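Local coordinates for protein serpin-12 (Manduca sexta, PDB 6CJ7) that probably inhibits serine proteases and controls prophenoloxidase activation in the larval hemolymph of the moth, at residues A[86-94]-A[226-234]. Sequence-based numbering, arbitrary orientation.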
loop_
_atom_site.group_PDB
_atom_site.type_symbol
_atom_site.label_atom_id
_atom_site.label_comp_id
_atom_site.label_asym_id
_atom_site.label_seq_id
_atom_site.Cartn_x
_atom_site.Cartn_y
_atom_site.Cartn_z
ATOM N N LYS A 86 17.832 4.386 4.154
ATOM C CA LYS A 86 19.222 3.969 4.000
ATOM C C LYS A 86 19.523 3.477 2.592
ATOM O O LYS A 86 20.699 3.364 2.232
ATOM C CB LYS A 86 19.575 2.853 4.982
ATOM C CG LYS A 86 19.850 3.300 6.392
ATOM C CD LYS A 86 20.612 2.218 7.136
ATOM C CE LYS A 86 19.767 1.579 8.219
ATOM N NZ LYS A 86 20.358 0.286 8.673
ATOM N N ARG A 87 18.497 3.175 1.804
ATOM C CA ARG A 87 18.704 2.521 0.520
ATOM C C ARG A 87 19.151 3.539 -0.521
ATOM O O ARG A 87 18.543 4.608 -0.661
ATOM C CB ARG A 87 17.425 1.807 0.088
ATOM C CG ARG A 87 17.124 0.584 0.960
ATOM C CD ARG A 87 15.730 -0.009 0.772
ATOM N NE ARG A 87 15.568 -1.145 1.677
ATOM C CZ ARG A 87 14.436 -1.459 2.306
ATOM N NH1 ARG A 87 13.332 -0.737 2.121
ATOM N NH2 ARG A 87 14.423 -2.506 3.129
ATOM N N ASN A 88 20.234 3.201 -1.239
ATOM C CA ASN A 88 20.813 4.019 -2.306
ATOM C C ASN A 88 20.949 3.098 -3.510
ATOM O O ASN A 88 22.036 2.621 -3.824
ATOM C CB ASN A 88 22.171 4.622 -1.894
ATOM C CG ASN A 88 22.021 5.829 -0.988
ATOM O OD1 ASN A 88 21.291 6.770 -1.304
ATOM N ND2 ASN A 88 22.715 5.810 0.146
ATOM N N SER A 89 19.831 2.834 -4.173
ATOM C CA SER A 89 19.779 1.851 -5.240
ATOM C C SER A 89 18.863 2.374 -6.333
ATOM O O SER A 89 18.264 3.444 -6.217
ATOM C CB SER A 89 19.258 0.505 -4.729
ATOM O OG SER A 89 17.873 0.612 -4.451
ATOM N N ARG A 90 18.736 1.592 -7.399
ATOM C CA ARG A 90 17.821 1.976 -8.462
ATOM C C ARG A 90 16.374 1.573 -8.189
ATOM O O ARG A 90 15.510 1.824 -9.044
ATOM C CB ARG A 90 18.299 1.373 -9.785
ATOM C CG ARG A 90 19.512 2.117 -10.387
ATOM C CD ARG A 90 20.147 1.386 -11.537
ATOM N NE ARG A 90 20.797 0.152 -11.114
ATOM C CZ ARG A 90 21.492 -0.648 -11.910
ATOM N NH1 ARG A 90 21.624 -0.346 -13.191
ATOM N NH2 ARG A 90 22.049 -1.752 -11.423
ATOM N N ASN A 91 16.077 0.947 -7.050
ATOM C CA ASN A 91 14.691 0.730 -6.663
ATOM C C ASN A 91 14.102 2.064 -6.233
ATOM O O ASN A 91 14.646 2.728 -5.346
ATOM C CB ASN A 91 14.582 -0.286 -5.523
ATOM C CG ASN A 91 15.103 -1.656 -5.906
ATOM O OD1 ASN A 91 14.813 -2.146 -6.998
ATOM N ND2 ASN A 91 15.884 -2.278 -5.018
ATOM N N ILE A 92 13.001 2.467 -6.854
ATOM C CA ILE A 92 12.378 3.746 -6.534
ATOM C C ILE A 92 11.161 3.489 -5.655
ATOM O O ILE A 92 10.150 2.955 -6.118
ATOM C CB ILE A 92 11.992 4.517 -7.801
ATOM C CG1 ILE A 92 13.236 4.812 -8.639
ATOM C CG2 ILE A 92 11.253 5.808 -7.425
ATOM C CD1 ILE A 92 12.945 5.545 -9.920
ATOM N N LEU A 93 11.245 3.874 -4.383
ATOM C CA LEU A 93 10.096 3.873 -3.489
ATOM C C LEU A 93 9.911 5.301 -3.004
ATOM O O LEU A 93 10.807 5.854 -2.354
ATOM C CB LEU A 93 10.287 2.907 -2.316
ATOM C CG LEU A 93 9.194 2.880 -1.240
ATOM C CD1 LEU A 93 7.901 2.298 -1.805
ATOM C CD2 LEU A 93 9.652 2.067 -0.035
ATOM N N LYS A 94 8.766 5.902 -3.342
ATOM C CA LYS A 94 8.475 7.286 -2.998
ATOM C C LYS A 94 7.223 7.315 -2.139
ATOM O O LYS A 94 6.185 6.777 -2.533
ATOM C CB LYS A 94 8.275 8.155 -4.244
ATOM C CG LYS A 94 9.495 8.317 -5.124
ATOM C CD LYS A 94 10.551 9.154 -4.434
ATOM C CE LYS A 94 11.709 9.466 -5.362
ATOM N NZ LYS A 94 12.690 10.376 -4.703
ATOM N N PRO A 226 13.181 -11.212 -6.709
ATOM C CA PRO A 226 13.915 -10.180 -5.962
ATOM C C PRO A 226 14.223 -8.942 -6.793
ATOM O O PRO A 226 14.496 -9.007 -7.996
ATOM C CB PRO A 226 15.215 -10.891 -5.552
ATOM C CG PRO A 226 15.028 -12.336 -5.917
ATOM C CD PRO A 226 14.031 -12.370 -7.028
ATOM N N PHE A 227 14.175 -7.793 -6.122
ATOM C CA PHE A 227 14.638 -6.549 -6.712
ATOM C C PHE A 227 16.106 -6.329 -6.332
ATOM O O PHE A 227 16.706 -7.131 -5.616
ATOM C CB PHE A 227 13.733 -5.392 -6.281
ATOM C CG PHE A 227 12.366 -5.424 -6.919
ATOM C CD1 PHE A 227 11.270 -5.946 -6.235
ATOM C CD2 PHE A 227 12.166 -4.910 -8.206
ATOM C CE1 PHE A 227 9.994 -5.950 -6.829
ATOM C CE2 PHE A 227 10.899 -4.926 -8.806
ATOM C CZ PHE A 227 9.819 -5.443 -8.113
ATOM N N GLU A 228 16.683 -5.232 -6.829
ATOM C CA GLU A 228 18.121 -4.984 -6.711
ATOM C C GLU A 228 18.577 -5.015 -5.255
ATOM O O GLU A 228 17.920 -4.458 -4.372
ATOM C CB GLU A 228 18.468 -3.623 -7.339
ATOM C CG GLU A 228 19.885 -3.542 -7.877
ATOM C CD GLU A 228 20.307 -2.155 -8.355
ATOM O OE1 GLU A 228 19.648 -1.153 -8.016
ATOM O OE2 GLU A 228 21.323 -2.069 -9.079
ATOM N N TYR A 229 19.708 -5.689 -5.015
ATOM C CA TYR A 229 20.316 -5.831 -3.688
ATOM C C TYR A 229 19.392 -6.543 -2.700
ATOM O O TYR A 229 19.598 -6.464 -1.483
ATOM C CB TYR A 229 20.762 -4.473 -3.131
ATOM C CG TYR A 229 21.649 -3.710 -4.086
ATOM C CD1 TYR A 229 22.854 -4.252 -4.519
ATOM C CD2 TYR A 229 21.288 -2.461 -4.562
ATOM C CE1 TYR A 229 23.676 -3.569 -5.401
ATOM C CE2 TYR A 229 22.108 -1.763 -5.447
ATOM C CZ TYR A 229 23.294 -2.327 -5.865
ATOM O OH TYR A 229 24.108 -1.642 -6.745
ATOM N N ASN A 230 18.404 -7.267 -3.226
ATOM C CA ASN A 230 17.384 -7.965 -2.445
ATOM C C ASN A 230 16.733 -7.052 -1.409
ATOM O O ASN A 230 16.353 -7.494 -0.328
ATOM C CB ASN A 230 17.949 -9.219 -1.774
ATOM C CG ASN A 230 16.859 -10.231 -1.444
ATOM O OD1 ASN A 230 15.907 -10.400 -2.209
ATOM N ND2 ASN A 230 16.982 -10.889 -0.299
ATOM N N GLU A 231 16.576 -5.770 -1.750
ATOM C CA GLU A 231 15.926 -4.837 -0.832
ATOM C C GLU A 231 14.441 -5.126 -0.725
ATOM O O GLU A 231 13.848 -5.009 0.357
ATOM C CB GLU A 231 16.146 -3.402 -1.310
ATOM C CG GLU A 231 17.589 -2.961 -1.165
ATOM C CD GLU A 231 17.879 -1.647 -1.847
ATOM O OE1 GLU A 231 16.997 -1.169 -2.613
ATOM O OE2 GLU A 231 18.993 -1.117 -1.631
ATOM N N TYR A 232 13.833 -5.503 -1.844
ATOM C CA TYR A 232 12.412 -5.785 -1.943
ATOM C C TYR A 232 12.225 -7.073 -2.728
ATOM O O TYR A 232 13.099 -7.488 -3.491
ATOM C CB TYR A 232 11.630 -4.658 -2.657
ATOM C CG TYR A 232 11.906 -3.284 -2.088
ATOM C CD1 TYR A 232 11.170 -2.797 -1.013
ATOM C CD2 TYR A 232 12.897 -2.477 -2.634
ATOM C CE1 TYR A 232 11.441 -1.543 -0.485
ATOM C CE2 TYR A 232 13.179 -1.235 -2.111
ATOM C CZ TYR A 232 12.433 -0.762 -1.047
ATOM O OH TYR A 232 12.708 0.486 -0.530
ATOM N N SER A 233 11.043 -7.667 -2.585
ATOM C CA SER A 233 10.630 -8.789 -3.417
ATOM C C SER A 233 9.229 -8.534 -3.931
ATOM O O SER A 233 8.400 -7.961 -3.229
ATOM C CB SER A 233 10.600 -10.112 -2.638
ATOM O OG SER A 233 11.852 -10.397 -2.039
ATOM N N LEU A 234 8.958 -8.991 -5.151
ATOM C CA LEU A 234 7.585 -9.145 -5.611
ATOM C C LEU A 234 7.205 -10.603 -5.397
ATOM O O LEU A 234 7.810 -11.508 -5.991
ATOM C CB LEU A 234 7.391 -8.735 -7.072
ATOM C CG LEU A 234 5.908 -8.537 -7.435
ATOM C CD1 LEU A 234 5.363 -7.248 -6.812
ATOM C CD2 LEU A 234 5.738 -8.554 -8.955
HETATM O O HOH W 1 20.869 0.830 -1.356
HETATM O O HOH W 2 14.109 2.209 -1.964
#
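The hairpin turn between strands 220-226 and 232-239 of this serpin meets the loop from helix 70-85 into strand 92-102, with Ser89 and Asn91 both donating to Glu231. Ser89 OG donates to Glu231 OE1 at 2.7 Å, on the syn side of the carboxylate. Asn91 ND2 donates to Glu231 OE1 at 2.9 Å from above the carboxylate plane, with the bond lying in its own amide plane. Ser89 chi1 of 71° sets OG between the backbone N and carbonyl carbon, where it also accepts from Asn91 N and closes an ST turn. Glu231 OE2 is bridged by a water to Asn88 N. An alanine in place of Glu231 would probably leave Ser89 OG and Asn91 ND2 without their shared acceptor. In serpin terms, the contact joins the loop entering a strand of sheet A to a hairpin of sheet B. Asn91 OD1 accepts from Leu176 N. At one end, the bent Arg90 chain brings NH2 to Glu228 OE2 in a salt bridge, while Arg90 N donates to Glu228 OE1 at 3.0 Å. At the other, Arg87 CZ sits off-centre above the Tyr232 ring in a cation-pi contact, its guanidinium plane steeply tilted at 66° to the ring. Arg87 NH1 makes a weak bond to Tyr232 OH, and NH2 pairs with Asp365. Leu93 CD2 packs 4.1 Å from Tyr232 CE1.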